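Local coordinates for protein aminoglycoside 6'-n-acetyltransferase (Salmonella choleraesuis, PDB 2VBQ) that transfers an acetyl group from acetyl-CoA to the 6'-amino group of aminoglycosides, giving resistance to antibiotics such as tobramycin and amikacin, at residues M21-M26 with K114-A119; G76-S81 with E99-L104; Y86-D91 with E156-Y161; S93-L98 with C129-S134. All coordinates share one frame; numbering follows the deposited sequence.

From the N terminus, strand 21-25 opens the first long loop, which contact 1 closes on helix 112-126 with 87 residues between. Contact 2 lies wholly within that span, pairing strand 73-83 with strand 95-103 as a hairpin. The connection of that hairpin carries residues 86-91, the first half of contact 3, whose partner waits on the C-terminal strand 153-164, so contact 3 crosses both earlier closures. Contact 4 fits within the span of contact 3 and also crosses contacts 1 and 2; it joins strand 95-103 to strand 131-136. Contacts 1, 2 and 4 build one sheet with its packed helix; contacts 3 and 4 reach the second subunit extensively, contact 2 through Glu99.

Contact 1: residues M21-M26 with K114-A119; sequences MDIRQM and KQLIAA. With NI (nickel (II) ion), chain D.
Ile23 meets the helix with both branches of its side chain. Its CG2 methyl sits snugly against Ala119, with CG2 to Ala119 CB at 3.5 Å, and also reaches Leu116, whose CD2 lies 4.0 Å from Ile23 CG2. The other branch lies over the helix backbone: Ile23 CG1 is 3.8 Å from Gln115 O. Two residues earlier on the strand, Met21 meets the side chain of the same Gln115, the two chains coming from opposite directions. With CG anti to the backbone N (chi1 175°), the methionine chain runs out and then bends at its sulfur, which places CE 3.1 Å from Gln115 OE1. A water spans the same pair, donating to Met21 O at 2.7 Å and accepting a weak bond from Gln115 NE2.

On the strand face turned from the helix, Asp22 OD1 binds a nickel ion at 2.0 Å, and His20 also binds that ion. Arg24 lies beside Asp22, its NH2 3.4 Å from Asp22 OD2; with the oxygen well out of the guanidinium plane, charge alone links them.

Leu116 extends the packing inward to Ile101 of strand 95-103, while strand 63-70 flanks Ile23 through Phe66 and Ala68. The backbone N of Lys114 donates to the bound bisubstrate inhibitor. A helix packed against the sheet, its N-terminal end serving acetyl-CoA, is the hallmark of the GNAT acetyltransferase fold.

Contact 2: residues G76-S81 with E99-L104; sequences GFADAS and EGIFVL
The classic beta bulge that sets Glu99 and Gly100 together opposite Asp79 marks this antiparallel hairpin as the centre of the GNAT fold, where the cofactor strand 95-103 meets strand 73-83. Asp79 O takes two N-H groups from the same face of its carbonyl plane, Glu99 N at 2.8 Å and Gly100 N at 3.3 Å. Neither donor lies in that plane; they are tilted by 32° and 26°. In return Asp79 N donates to Gly100 O at 2.8 Å, and beyond the bulge regular pairing resumes, with Phe77 N to Phe102 O at 2.9 Å and Phe102 N to Phe77 O at 3.0 Å, both nearly along the C=O axis.

The opposite edge of strand 95-103 serves the active site: Glu99 O, Ile101 N and Val103 N all hydrogen-bond the bisubstrate inhibitor. The Glu99 side chain bends at chi2 (-71°) and runs to Ser81 on the partner strand, where Ser81 OG donates a short bond of 2.5 Å to Glu99 OE2, arriving on its anti side. Arg83 forms a salt bridge with the same oxygen, and the two partners should steady the carboxylate beside the substrate. Asp79 sends its own carboxylate to Ser65, Trp34 and Arg38.

Ala78 and Ile101 share the face turned to helix 112-126. On the other face the side chains of Phe77 and Phe102 meet at a slant, and Phe77 CE1 lies 3.7 Å from Phe102 CB.

Contact 3: residues Y86-D91 with E156-Y161; sequences YVNGCD and ERVIFY
A type II turn from Val87 to Cys90, closed by the bond from Cys90 N to Val87 O, brings Asn88 and Gly89 up to Glu156 of the C-terminal strand 153-164. Gly89 adopts the positive phi (84°) usual at the third position of this turn, and its CA is 6.2 Å from Glu156 CA. The two segments run neither parallel nor strictly antiparallel, and no backbone hydrogen bond links them.

Side chains therefore do the joining. Asn88 ND2 donates to Glu156 OE2 at 3.0 Å with an N-H...O angle of 151°, meeting the oxygen nearly along its C-O axis while the amide and carboxylate planes stand steeply against each other. The glutamate reaches across because its CG lies between the backbone N and the carbonyl carbon (chi1 51°) and the rest of the chain is extended. Glu156 OE2 also accepts from the inhibitor's amine N50, which bonds Tyr86 OH as well; those two protein oxygens remain 4.1 Å apart.

This is the substrate-binding part of a site apparently shared between subunits, as Tyr86 of one copy packs on Glu99 of the other. Strand 156-161 also pairs antiparallel with a strand of the second subunit, continuing the sheet across the dimer interface. Asn88 ND2 has a further acceptor in Asp135 of the second subunit. The methyl CG1 of Val158 lies 3.7 Å from Asn88 ND2, while Phe160 slides past the amide with CZ 4.0 Å from Asn88 OD1.

Contact 4: residues S93-L98 with C129-S134; sequences SPVVFL and CREMAS
One face of the Phe97 ring carries the neighbouring strand's backbone: Ala133 O lies above it toward the rim, and Ser134 CA makes a CH-pi contact 4.0 Å from the ring centroid, 29° off the normal. Phe97 reaches this position with CG anti to the backbone N (chi1 -159°), which carries the ring along strand 131-134 until CD2 is 3.7 Å from Ala133 CB. Arg83 adds a cation-pi contact to the ring. The other flat group, the Arg130 guanidinium, has a water over one face, offset toward its rim; this water donates to Pro94 O at 2.7 Å and accepts from Arg130 N at 3.0 Å, bridging the two segments just ahead of their strands.

Beyond it the parallel ladder is regular. Val96 N donates to Glu131 O at 3.1 Å, Ala133 N to Val96 O at 2.9 Å, and Leu98 N to Ala133 O at 2.8 Å, the last almost straight at 172°. On the helix side, Val96 CG1 packs on Met132 CB, while Cys129 SG fits between Val96 and Pro94, which follows a cis peptide.

Helix 112-126 connects these strands in a beta-alpha-beta crossover, packing on the Val96 and Met132 face. Ser134 OG bonds His147. Glu131 OE1 hydrogen-bonds Ser92 of its own chain, while OE2 forms a salt bridge with Arg162 of the second subunit. Three backbone bonds thus join the strands amid largely apolar side chains, and the buried Glu131 carboxylate is probably stabilised by that arginine, coupling the ladder to the dimer interface.

Contact 1: residues M21-M26 with K114-A119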
loop_
_atom_site.group_PDB
_atom_site.type_symbol
_atom_site.label_atom_id
_atom_site.label_comp_id
_atom_site.label_asym_id
_atom_site.label_seq_id
_atom_site.Cartn_x
_atom_site.Cartn_y
_atom_site.Cartn_z
ATOM N N MET A 21 -13.526 2.743 -29.508
ATOM C CA MET A 21 -12.393 2.443 -28.618
ATOM C C MET A 21 -12.538 1.075 -27.919
ATOM O O MET A 21 -13.618 0.715 -27.487
ATOM C CB MET A 21 -12.234 3.556 -27.577
ATOM C CG MET A 21 -11.145 3.250 -26.524
ATOM S SD MET A 21 -10.829 4.657 -25.467
ATOM C CE MET A 21 -12.292 4.700 -24.446
ATOM N N ASP A 22 -11.446 0.313 -27.834
ATOM C CA ASP A 22 -11.428 -0.905 -27.055
ATOM C C ASP A 22 -10.402 -0.841 -25.927
ATOM O O ASP A 22 -9.317 -0.321 -26.123
ATOM C CB ASP A 22 -11.109 -2.089 -27.960
ATOM C CG ASP A 22 -12.281 -2.482 -28.794
ATOM O OD1 ASP A 22 -13.220 -3.045 -28.184
ATOM O OD2 ASP A 22 -12.285 -2.210 -30.026
ATOM N N ILE A 23 -10.754 -1.371 -24.759
ATOM C CA ILE A 23 -9.790 -1.612 -23.699
ATOM C C ILE A 23 -9.357 -3.081 -23.749
ATOM O O ILE A 23 -10.148 -3.994 -23.519
ATOM C CB ILE A 23 -10.342 -1.258 -22.294
ATOM C CG1 ILE A 23 -11.017 0.131 -22.293
ATOM C CG2 ILE A 23 -9.238 -1.416 -21.210
ATOM C CD1 ILE A 23 -10.081 1.298 -22.656
ATOM N N ARG A 24 -8.088 -3.303 -24.064
ATOM C CA ARG A 24 -7.569 -4.654 -24.185
ATOM C C ARG A 24 -6.663 -4.947 -22.954
ATOM O O ARG A 24 -5.775 -4.162 -22.626
ATOM C CB ARG A 24 -6.812 -4.809 -25.520
ATOM C CG ARG A 24 -7.612 -4.355 -26.789
ATOM C CD ARG A 24 -8.669 -5.412 -27.221
ATOM N NE ARG A 24 -9.400 -5.151 -28.485
ATOM C CZ ARG A 24 -8.933 -4.480 -29.545
ATOM N NH1 ARG A 24 -7.708 -3.957 -29.557
ATOM N NH2 ARG A 24 -9.706 -4.330 -30.612
ATOM N N GLN A 25 -6.927 -6.052 -22.245
ATOM C CA GLN A 25 -5.968 -6.533 -21.270
ATOM C C GLN A 25 -4.706 -6.879 -22.025
ATOM O O GLN A 25 -4.751 -7.509 -23.096
ATOM C CB GLN A 25 -6.479 -7.755 -20.483
ATOM C CG GLN A 25 -5.572 -8.117 -19.268
ATOM C CD GLN A 25 -6.178 -9.206 -18.417
ATOM O OE1 GLN A 25 -7.388 -9.351 -18.375
ATOM N NE2 GLN A 25 -5.342 -9.970 -17.736
ATOM N N MET A 26 -3.582 -6.438 -21.487
ATOM C CA MET A 26 -2.321 -6.577 -22.180
ATOM C C MET A 26 -1.833 -8.011 -22.230
ATOM O O MET A 26 -1.740 -8.697 -21.203
ATOM C CB MET A 26 -1.242 -5.749 -21.522
ATOM C CG MET A 26 0.108 -6.061 -22.140
ATOM S SD MET A 26 1.369 -5.098 -21.412
ATOM C CE MET A 26 1.728 -5.970 -19.850
ATOM N N LYS A 114 -11.822 6.874 -17.824
ATOM C CA LYS A 114 -13.064 6.266 -17.331
ATOM C C LYS A 114 -13.183 4.784 -17.757
ATOM O O LYS A 114 -13.410 3.896 -16.933
ATOM C CB LYS A 114 -14.249 7.068 -17.860
ATOM C CG LYS A 114 -15.618 6.596 -17.424
ATOM C CD LYS A 114 -16.641 7.567 -17.948
ATOM C CE LYS A 114 -17.968 6.894 -18.149
ATOM N NZ LYS A 114 -18.668 6.759 -16.846
ATOM N N GLN A 115 -13.015 4.531 -19.047
ATOM C CA GLN A 115 -13.111 3.180 -19.567
ATOM C C GLN A 115 -11.965 2.285 -19.113
ATOM O O GLN A 115 -12.201 1.134 -18.772
ATOM C CB GLN A 115 -13.266 3.190 -21.064
ATOM C CG GLN A 115 -14.648 3.720 -21.463
ATOM C CD GLN A 115 -14.914 3.553 -22.928
ATOM O OE1 GLN A 115 -15.315 4.511 -23.595
ATOM N NE2 GLN A 115 -14.692 2.332 -23.454
ATOM N N LEU A 116 -10.747 2.830 -19.046
ATOM C CA LEU A 116 -9.618 2.095 -18.469
ATOM C C LEU A 116 -9.918 1.639 -17.021
ATOM O O LEU A 116 -9.721 0.479 -16.674
ATOM C CB LEU A 116 -8.341 2.949 -18.496
ATOM C CG LEU A 116 -7.623 3.017 -19.847
ATOM C CD1 LEU A 116 -6.604 4.198 -19.872
ATOM C CD2 LEU A 116 -6.928 1.645 -20.140
ATOM N N ILE A 117 -10.410 2.561 -16.198
ATOM C CA ILE A 117 -10.709 2.269 -14.793
ATOM C C ILE A 117 -11.889 1.268 -14.647
ATOM O O ILE A 117 -11.872 0.398 -13.768
ATOM C CB ILE A 117 -10.910 3.610 -13.990
ATOM C CG1 ILE A 117 -9.540 4.278 -13.797
ATOM C CG2 ILE A 117 -11.595 3.392 -12.609
ATOM C CD1 ILE A 117 -9.597 5.736 -13.361
ATOM N N ALA A 118 -12.879 1.384 -15.530
ATOM C CA ALA A 118 -13.968 0.405 -15.612
ATOM C C ALA A 118 -13.456 -1.019 -15.868
ATOM O O ALA A 118 -13.967 -1.987 -15.271
ATOM C CB ALA A 118 -14.975 0.820 -16.657
ATOM N N ALA A 119 -12.448 -1.144 -16.742
ATOM C CA ALA A 119 -11.794 -2.424 -17.019
ATOM C C ALA A 119 -11.027 -2.957 -15.795
ATOM O O ALA A 119 -11.101 -4.161 -15.502
ATOM C CB ALA A 119 -10.847 -2.307 -18.235
HETATM NI NI NI D . -14.980 -2.927 -29.185
HETATM O O HOH W 1 -14.980 -0.235 -25.411
#

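Contact 2: residues G76-S81 with E99-L104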
loop_
_atom_site.group_PDB
_atom_site.type_symbol
_atom_site.label_atom_id
_atom_site.label_comp_id
_atom_site.label_asym_id
_atom_site.label_seq_id
_atom_site.Cartn_x
_atom_site.Cartn_y
_atom_site.Cartn_z
ATOM N N GLY A 76 -3.773 5.113 -24.486
ATOM C CA GLY A 76 -3.585 5.222 -23.036
ATOM C C GLY A 76 -3.488 3.859 -22.399
ATOM O O GLY A 76 -3.726 2.843 -23.079
ATOM N N PHE A 77 -3.118 3.825 -21.118
ATOM C CA PHE A 77 -3.034 2.557 -20.398
ATOM C C PHE A 77 -3.274 2.728 -18.915
ATOM O O PHE A 77 -3.196 3.835 -18.348
ATOM C CB PHE A 77 -1.673 1.838 -20.622
ATOM C CG PHE A 77 -0.577 2.376 -19.775
ATOM C CD1 PHE A 77 0.029 3.606 -20.105
ATOM C CD2 PHE A 77 -0.149 1.684 -18.624
ATOM C CE1 PHE A 77 1.032 4.142 -19.289
ATOM C CE2 PHE A 77 0.864 2.211 -17.809
ATOM C CZ PHE A 77 1.460 3.430 -18.147
ATOM N N ALA A 78 -3.534 1.590 -18.279
ATOM C CA ALA A 78 -3.559 1.512 -16.843
ATOM C C ALA A 78 -2.868 0.234 -16.372
ATOM O O ALA A 78 -3.046 -0.841 -16.959
ATOM C CB ALA A 78 -5.026 1.577 -16.320
ATOM N N ASP A 79 -2.088 0.365 -15.297
ATOM C CA ASP A 79 -1.533 -0.799 -14.612
ATOM C C ASP A 79 -2.376 -1.047 -13.371
ATOM O O ASP A 79 -2.696 -0.099 -12.662
ATOM C CB ASP A 79 -0.075 -0.540 -14.184
ATOM C CG ASP A 79 0.893 -0.475 -15.365
ATOM O OD1 ASP A 79 0.569 -0.958 -16.454
ATOM O OD2 ASP A 79 2.010 0.050 -15.189
ATOM N N ALA A 80 -2.697 -2.316 -13.088
ATOM C CA ALA A 80 -3.491 -2.668 -11.900
ATOM C C ALA A 80 -2.872 -3.867 -11.171
ATOM O O ALA A 80 -2.119 -4.641 -11.760
ATOM C CB ALA A 80 -4.930 -2.942 -12.281
ATOM N N SER A 81 -3.152 -3.977 -9.882
ATOM C CA SER A 81 -2.757 -5.139 -9.114
ATOM C C SER A 81 -3.908 -5.592 -8.231
ATOM O O SER A 81 -4.852 -4.835 -7.980
ATOM C CB SER A 81 -1.573 -4.782 -8.206
ATOM O OG SER A 81 -1.979 -3.807 -7.243
ATOM N N GLU A 99 -2.402 1.045 -10.110
ATOM C CA GLU A 99 -0.967 1.253 -9.912
ATOM C C GLU A 99 -0.402 2.370 -10.802
ATOM O O GLU A 99 0.591 3.008 -10.454
ATOM C CB GLU A 99 -0.177 -0.062 -10.118
ATOM C CG GLU A 99 -0.545 -1.229 -9.145
ATOM C CD GLU A 99 -0.072 -1.025 -7.684
ATOM O OE1 GLU A 99 0.479 0.044 -7.340
ATOM O OE2 GLU A 99 -0.280 -1.944 -6.863
ATOM N N GLY A 100 -1.070 2.628 -11.926
ATOM C CA GLY A 100 -0.653 3.702 -12.856
ATOM C C GLY A 100 -1.722 3.936 -13.905
ATOM O O GLY A 100 -2.387 2.996 -14.321
ATOM N N ILE A 101 -1.884 5.181 -14.338
ATOM C CA ILE A 101 -2.809 5.494 -15.407
ATOM C C ILE A 101 -2.300 6.720 -16.178
ATOM O O ILE A 101 -1.833 7.709 -15.580
ATOM C CB ILE A 101 -4.277 5.665 -14.902
ATOM C CG1 ILE A 101 -5.262 5.646 -16.078
ATOM C CG2 ILE A 101 -4.413 6.939 -14.011
ATOM C CD1 ILE A 101 -6.675 5.272 -15.729
ATOM N N PHE A 102 -2.413 6.640 -17.499
ATOM C CA PHE A 102 -1.915 7.681 -18.392
ATOM C C PHE A 102 -2.680 7.644 -19.694
ATOM O O PHE A 102 -2.883 6.569 -20.269
ATOM C CB PHE A 102 -0.411 7.482 -18.658
ATOM C CG PHE A 102 0.152 8.416 -19.724
ATOM C CD1 PHE A 102 0.613 9.703 -19.384
ATOM C CD2 PHE A 102 0.229 8.002 -21.052
ATOM C CE1 PHE A 102 1.145 10.582 -20.401
ATOM C CE2 PHE A 102 0.740 8.853 -22.054
ATOM C CZ PHE A 102 1.199 10.139 -21.717
ATOM N N VAL A 103 -3.100 8.813 -20.163
ATOM C CA VAL A 103 -3.737 8.959 -21.468
ATOM C C VAL A 103 -2.961 10.036 -22.216
ATOM O O VAL A 103 -2.609 11.059 -21.612
ATOM C CB VAL A 103 -5.243 9.355 -21.353
ATOM C CG1 VAL A 103 -5.880 9.632 -22.732
ATOM C CG2 VAL A 103 -6.036 8.269 -20.605
ATOM N N LEU A 104 -2.646 9.784 -23.487
ATOM C CA LEU A 104 -1.879 10.760 -24.281
ATOM C C LEU A 104 -2.567 12.124 -24.261
ATOM O O LEU A 104 -3.802 12.186 -24.368
ATOM C CB LEU A 104 -1.757 10.298 -25.738
ATOM C CG LEU A 104 -0.771 9.152 -25.999
ATOM C CD1 LEU A 104 -0.979 8.589 -27.378
ATOM C CD2 LEU A 104 0.659 9.609 -25.827
#

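Contact 3: residues Y86-D91 with E156-Y161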
loop_
_atom_site.group_PDB
_atom_site.type_symbol
_atom_site.label_atom_id
_atom_site.label_comp_id
_atom_site.label_asym_id
_atom_site.label_seq_id
_atom_site.Cartn_x
_atom_site.Cartn_y
_atom_site.Cartn_z
ATOM N N TYR A 86 -2.021 -4.645 3.513
ATOM C CA TYR A 86 -2.927 -3.595 3.974
ATOM C C TYR A 86 -2.916 -2.458 2.955
ATOM O O TYR A 86 -1.831 -1.979 2.562
ATOM C CB TYR A 86 -2.492 -3.041 5.345
ATOM C CG TYR A 86 -3.264 -1.792 5.684
ATOM C CD1 TYR A 86 -4.605 -1.873 6.099
ATOM C CD2 TYR A 86 -2.692 -0.530 5.533
ATOM C CE1 TYR A 86 -5.343 -0.728 6.379
ATOM C CE2 TYR A 86 -3.437 0.630 5.814
ATOM C CZ TYR A 86 -4.749 0.510 6.235
ATOM O OH TYR A 86 -5.478 1.650 6.508
ATOM N N VAL A 87 -4.105 -2.029 2.521
ATOM C CA VAL A 87 -4.237 -0.827 1.702
ATOM C C VAL A 87 -4.884 0.316 2.527
ATOM O O VAL A 87 -5.980 0.155 3.088
ATOM C CB VAL A 87 -5.061 -1.070 0.399
ATOM C CG1 VAL A 87 -5.084 0.203 -0.466
ATOM C CG2 VAL A 87 -4.487 -2.264 -0.412
ATOM N N ASN A 88 -4.199 1.451 2.574
ATOM C CA ASN A 88 -4.692 2.642 3.264
ATOM C C ASN A 88 -6.122 2.982 2.879
ATOM O O ASN A 88 -6.442 3.075 1.673
ATOM C CB ASN A 88 -3.769 3.851 3.014
ATOM C CG ASN A 88 -2.340 3.626 3.492
ATOM O OD1 ASN A 88 -1.596 2.829 2.912
ATOM N ND2 ASN A 88 -1.936 4.353 4.548
ATOM N N GLY A 89 -6.971 3.131 3.903
ATOM C CA GLY A 89 -8.361 3.541 3.756
ATOM C C GLY A 89 -9.351 2.439 3.435
ATOM O O GLY A 89 -10.540 2.694 3.346
ATOM N N CYS A 90 -8.850 1.210 3.248
ATOM C CA CYS A 90 -9.689 0.053 2.920
ATOM C C CYS A 90 -9.965 -0.794 4.153
ATOM O O CYS A 90 -9.160 -0.816 5.067
ATOM C CB CYS A 90 -9.018 -0.791 1.817
ATOM S SG CYS A 90 -8.900 0.103 0.229
ATOM N N ASP A 91 -11.094 -1.498 4.151
ATOM C CA ASP A 91 -11.496 -2.374 5.258
ATOM C C ASP A 91 -11.416 -3.841 4.916
ATOM O O ASP A 91 -11.488 -4.683 5.814
ATOM C CB ASP A 91 -12.930 -2.069 5.719
ATOM C CG ASP A 91 -13.116 -0.634 6.099
ATOM O OD1 ASP A 91 -12.282 -0.097 6.871
ATOM O OD2 ASP A 91 -14.111 -0.031 5.627
ATOM N N GLU A 156 -7.841 8.940 3.190
ATOM C CA GLU A 156 -6.833 9.502 4.108
ATOM C C GLU A 156 -5.657 9.994 3.312
ATOM O O GLU A 156 -5.431 9.565 2.185
ATOM C CB GLU A 156 -6.353 8.472 5.169
ATOM C CG GLU A 156 -5.897 7.116 4.594
ATOM C CD GLU A 156 -5.597 6.059 5.675
ATOM O OE1 GLU A 156 -6.493 5.790 6.492
ATOM O OE2 GLU A 156 -4.474 5.492 5.695
ATOM N N ARG A 157 -4.913 10.905 3.916
ATOM C CA ARG A 157 -3.681 11.405 3.364
ATOM C C ARG A 157 -2.567 10.942 4.290
ATOM O O ARG A 157 -2.738 10.959 5.510
ATOM C CB ARG A 157 -3.713 12.932 3.287
ATOM C CG ARG A 157 -4.843 13.454 2.444
ATOM C CD ARG A 157 -4.760 14.947 2.211
ATOM N NE ARG A 157 -5.864 15.309 1.327
ATOM C CZ ARG A 157 -5.826 16.249 0.386
ATOM N NH1 ARG A 157 -4.741 17.005 0.185
ATOM N NH2 ARG A 157 -6.912 16.438 -0.348
ATOM N N VAL A 158 -1.437 10.534 3.726
ATOM C CA VAL A 158 -0.332 10.027 4.543
ATOM C C VAL A 158 1.039 10.461 4.074
ATOM O O VAL A 158 1.217 10.837 2.923
ATOM C CB VAL A 158 -0.348 8.470 4.642
ATOM C CG1 VAL A 158 -1.619 7.990 5.385
ATOM C CG2 VAL A 158 -0.244 7.853 3.258
ATOM N N ILE A 159 2.005 10.382 4.987
ATOM C CA ILE A 159 3.412 10.556 4.683
ATOM C C ILE A 159 4.103 9.203 4.795
ATOM O O ILE A 159 3.998 8.551 5.823
ATOM C CB ILE A 159 4.103 11.534 5.677
ATOM C CG1 ILE A 159 3.274 12.818 5.873
ATOM C CG2 ILE A 159 5.543 11.831 5.200
ATOM C CD1 ILE A 159 3.699 13.690 7.108
ATOM N N PHE A 160 4.781 8.756 3.741
ATOM C CA PHE A 160 5.526 7.496 3.822
ATOM C C PHE A 160 6.961 7.720 4.278
ATOM O O PHE A 160 7.568 8.751 3.956
ATOM C CB PHE A 160 5.492 6.758 2.488
ATOM C CG PHE A 160 4.222 5.991 2.256
ATOM C CD1 PHE A 160 3.121 6.600 1.650
ATOM C CD2 PHE A 160 4.119 4.662 2.668
ATOM C CE1 PHE A 160 1.936 5.890 1.428
ATOM C CE2 PHE A 160 2.929 3.937 2.458
ATOM C CZ PHE A 160 1.837 4.549 1.841
ATOM N N TYR A 161 7.485 6.745 5.016
ATOM C CA TYR A 161 8.877 6.731 5.467
ATOM C C TYR A 161 9.550 5.447 5.037
ATOM O O TYR A 161 8.888 4.462 4.816
ATOM C CB TYR A 161 8.985 6.879 6.999
ATOM C CG TYR A 161 8.620 8.253 7.476
ATOM C CD1 TYR A 161 9.552 9.297 7.485
ATOM C CD2 TYR A 161 7.324 8.519 7.898
ATOM C CE1 TYR A 161 9.173 10.588 7.902
ATOM C CE2 TYR A 161 6.946 9.770 8.302
ATOM C CZ TYR A 161 7.859 10.801 8.308
ATOM O OH TYR A 161 7.399 12.024 8.746
#

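Contact 4: residues S93-L98 with C129-S134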
loop_
_atom_site.group_PDB
_atom_site.type_symbol
_atom_site.label_atom_id
_atom_site.label_comp_id
_atom_site.label_asym_id
_atom_site.label_seq_id
_atom_site.Cartn_x
_atom_site.Cartn_y
_atom_site.Cartn_z
ATOM N N SER A 93 -9.856 -7.245 2.231
ATOM C CA SER A 93 -8.680 -7.771 1.547
ATOM C C SER A 93 -9.087 -9.023 0.772
ATOM O O SER A 93 -9.874 -9.829 1.264
ATOM C CB SER A 93 -7.501 -8.015 2.529
ATOM O OG SER A 93 -6.292 -8.334 1.858
ATOM N N PRO A 94 -8.587 -9.182 -0.469
ATOM C CA PRO A 94 -7.643 -8.323 -1.165
ATOM C C PRO A 94 -8.344 -7.104 -1.799
ATOM O O PRO A 94 -9.587 -7.019 -1.794
ATOM C CB PRO A 94 -7.073 -9.247 -2.262
ATOM C CG PRO A 94 -8.240 -10.096 -2.631
ATOM C CD PRO A 94 -9.013 -10.316 -1.321
ATOM N N VAL A 95 -7.535 -6.187 -2.330
ATOM C CA VAL A 95 -8.020 -4.936 -2.922
ATOM C C VAL A 95 -7.456 -4.821 -4.348
ATOM O O VAL A 95 -6.274 -5.151 -4.577
ATOM C CB VAL A 95 -7.598 -3.700 -2.049
ATOM C CG1 VAL A 95 -7.942 -2.370 -2.737
ATOM C CG2 VAL A 95 -8.252 -3.764 -0.678
ATOM N N VAL A 96 -8.306 -4.402 -5.292
ATOM C CA VAL A 96 -7.843 -4.047 -6.655
ATOM C C VAL A 96 -7.282 -2.624 -6.688
ATOM O O VAL A 96 -7.957 -1.650 -6.298
ATOM C CB VAL A 96 -8.909 -4.329 -7.811
ATOM C CG1 VAL A 96 -10.165 -3.471 -7.685
ATOM C CG2 VAL A 96 -8.241 -4.190 -9.202
ATOM N N PHE A 97 -6.010 -2.513 -7.071
ATOM C CA PHE A 97 -5.311 -1.257 -6.903
ATOM C C PHE A 97 -4.881 -0.666 -8.245
ATOM O O PHE A 97 -4.300 -1.367 -9.086
ATOM C CB PHE A 97 -4.079 -1.372 -5.952
ATOM C CG PHE A 97 -3.664 -0.032 -5.386
ATOM C CD1 PHE A 97 -2.850 0.840 -6.120
ATOM C CD2 PHE A 97 -4.167 0.396 -4.157
ATOM C CE1 PHE A 97 -2.513 2.106 -5.619
ATOM C CE2 PHE A 97 -3.832 1.656 -3.658
ATOM C CZ PHE A 97 -2.995 2.498 -4.392
ATOM N N LEU A 98 -5.216 0.610 -8.451
ATOM C CA LEU A 98 -4.795 1.343 -9.658
ATOM C C LEU A 98 -3.326 1.784 -9.483
ATOM O O LEU A 98 -3.043 2.767 -8.795
ATOM C CB LEU A 98 -5.743 2.534 -9.934
ATOM C CG LEU A 98 -5.553 3.313 -11.262
ATOM C CD1 LEU A 98 -5.876 2.419 -12.478
ATOM C CD2 LEU A 98 -6.387 4.581 -11.313
ATOM N N CYS A 129 -12.482 -8.965 -5.500
ATOM C CA CYS A 129 -12.184 -7.788 -4.677
ATOM C C CYS A 129 -13.447 -6.970 -4.350
ATOM O O CYS A 129 -14.273 -6.720 -5.226
ATOM C CB CYS A 129 -11.118 -6.876 -5.328
ATOM S SG CYS A 129 -9.526 -7.709 -5.635
ATOM N N ARG A 130 -13.575 -6.546 -3.093
ATOM C CA ARG A 130 -14.737 -5.732 -2.674
ATOM C C ARG A 130 -14.491 -4.240 -2.835
ATOM O O ARG A 130 -15.435 -3.462 -2.927
ATOM C CB ARG A 130 -15.157 -6.060 -1.232
ATOM C CG ARG A 130 -15.450 -7.543 -1.006
ATOM C CD ARG A 130 -16.321 -7.834 0.252
ATOM N NE ARG A 130 -15.566 -7.906 1.509
ATOM C CZ ARG A 130 -14.689 -8.864 1.825
ATOM N NH1 ARG A 130 -14.404 -9.844 0.965
ATOM N NH2 ARG A 130 -14.076 -8.835 3.007
ATOM N N GLU A 131 -13.219 -3.848 -2.889
ATOM C CA GLU A 131 -12.844 -2.444 -2.929
ATOM C C GLU A 131 -11.791 -2.237 -4.013
ATOM O O GLU A 131 -10.948 -3.117 -4.253
ATOM C CB GLU A 131 -12.266 -1.993 -1.582
ATOM C CG GLU A 131 -13.266 -1.902 -0.427
ATOM C CD GLU A 131 -12.583 -1.825 0.943
ATOM O OE1 GLU A 131 -11.736 -2.691 1.255
ATOM O OE2 GLU A 131 -12.875 -0.898 1.711
ATOM N N MET A 132 -11.864 -1.076 -4.650
ATOM C CA MET A 132 -10.824 -0.587 -5.537
ATOM C C MET A 132 -10.201 0.637 -4.898
ATOM O O MET A 132 -10.907 1.487 -4.333
ATOM C CB MET A 132 -11.401 -0.258 -6.925
ATOM C CG MET A 132 -10.418 0.438 -7.906
ATOM S SD MET A 132 -10.968 0.360 -9.625
ATOM C CE MET A 132 -12.513 1.267 -9.476
ATOM N N ALA A 133 -8.879 0.722 -4.965
ATOM C CA ALA A 133 -8.165 1.868 -4.424
ATOM C C ALA A 133 -7.097 2.402 -5.374
ATOM O O ALA A 133 -6.734 1.751 -6.385
ATOM C CB ALA A 133 -7.562 1.537 -3.056
ATOM N N SER A 134 -6.598 3.590 -5.021
ATOM C CA SER A 134 -5.618 4.339 -5.800
ATOM C C SER A 134 -5.013 5.403 -4.885
ATOM O O SER A 134 -5.526 5.645 -3.798
ATOM C CB SER A 134 -6.298 4.981 -7.005
ATOM O OG SER A 134 -5.352 5.608 -7.859
HETATM O O HOH W 2 -12.038 -7.968 -1.011
#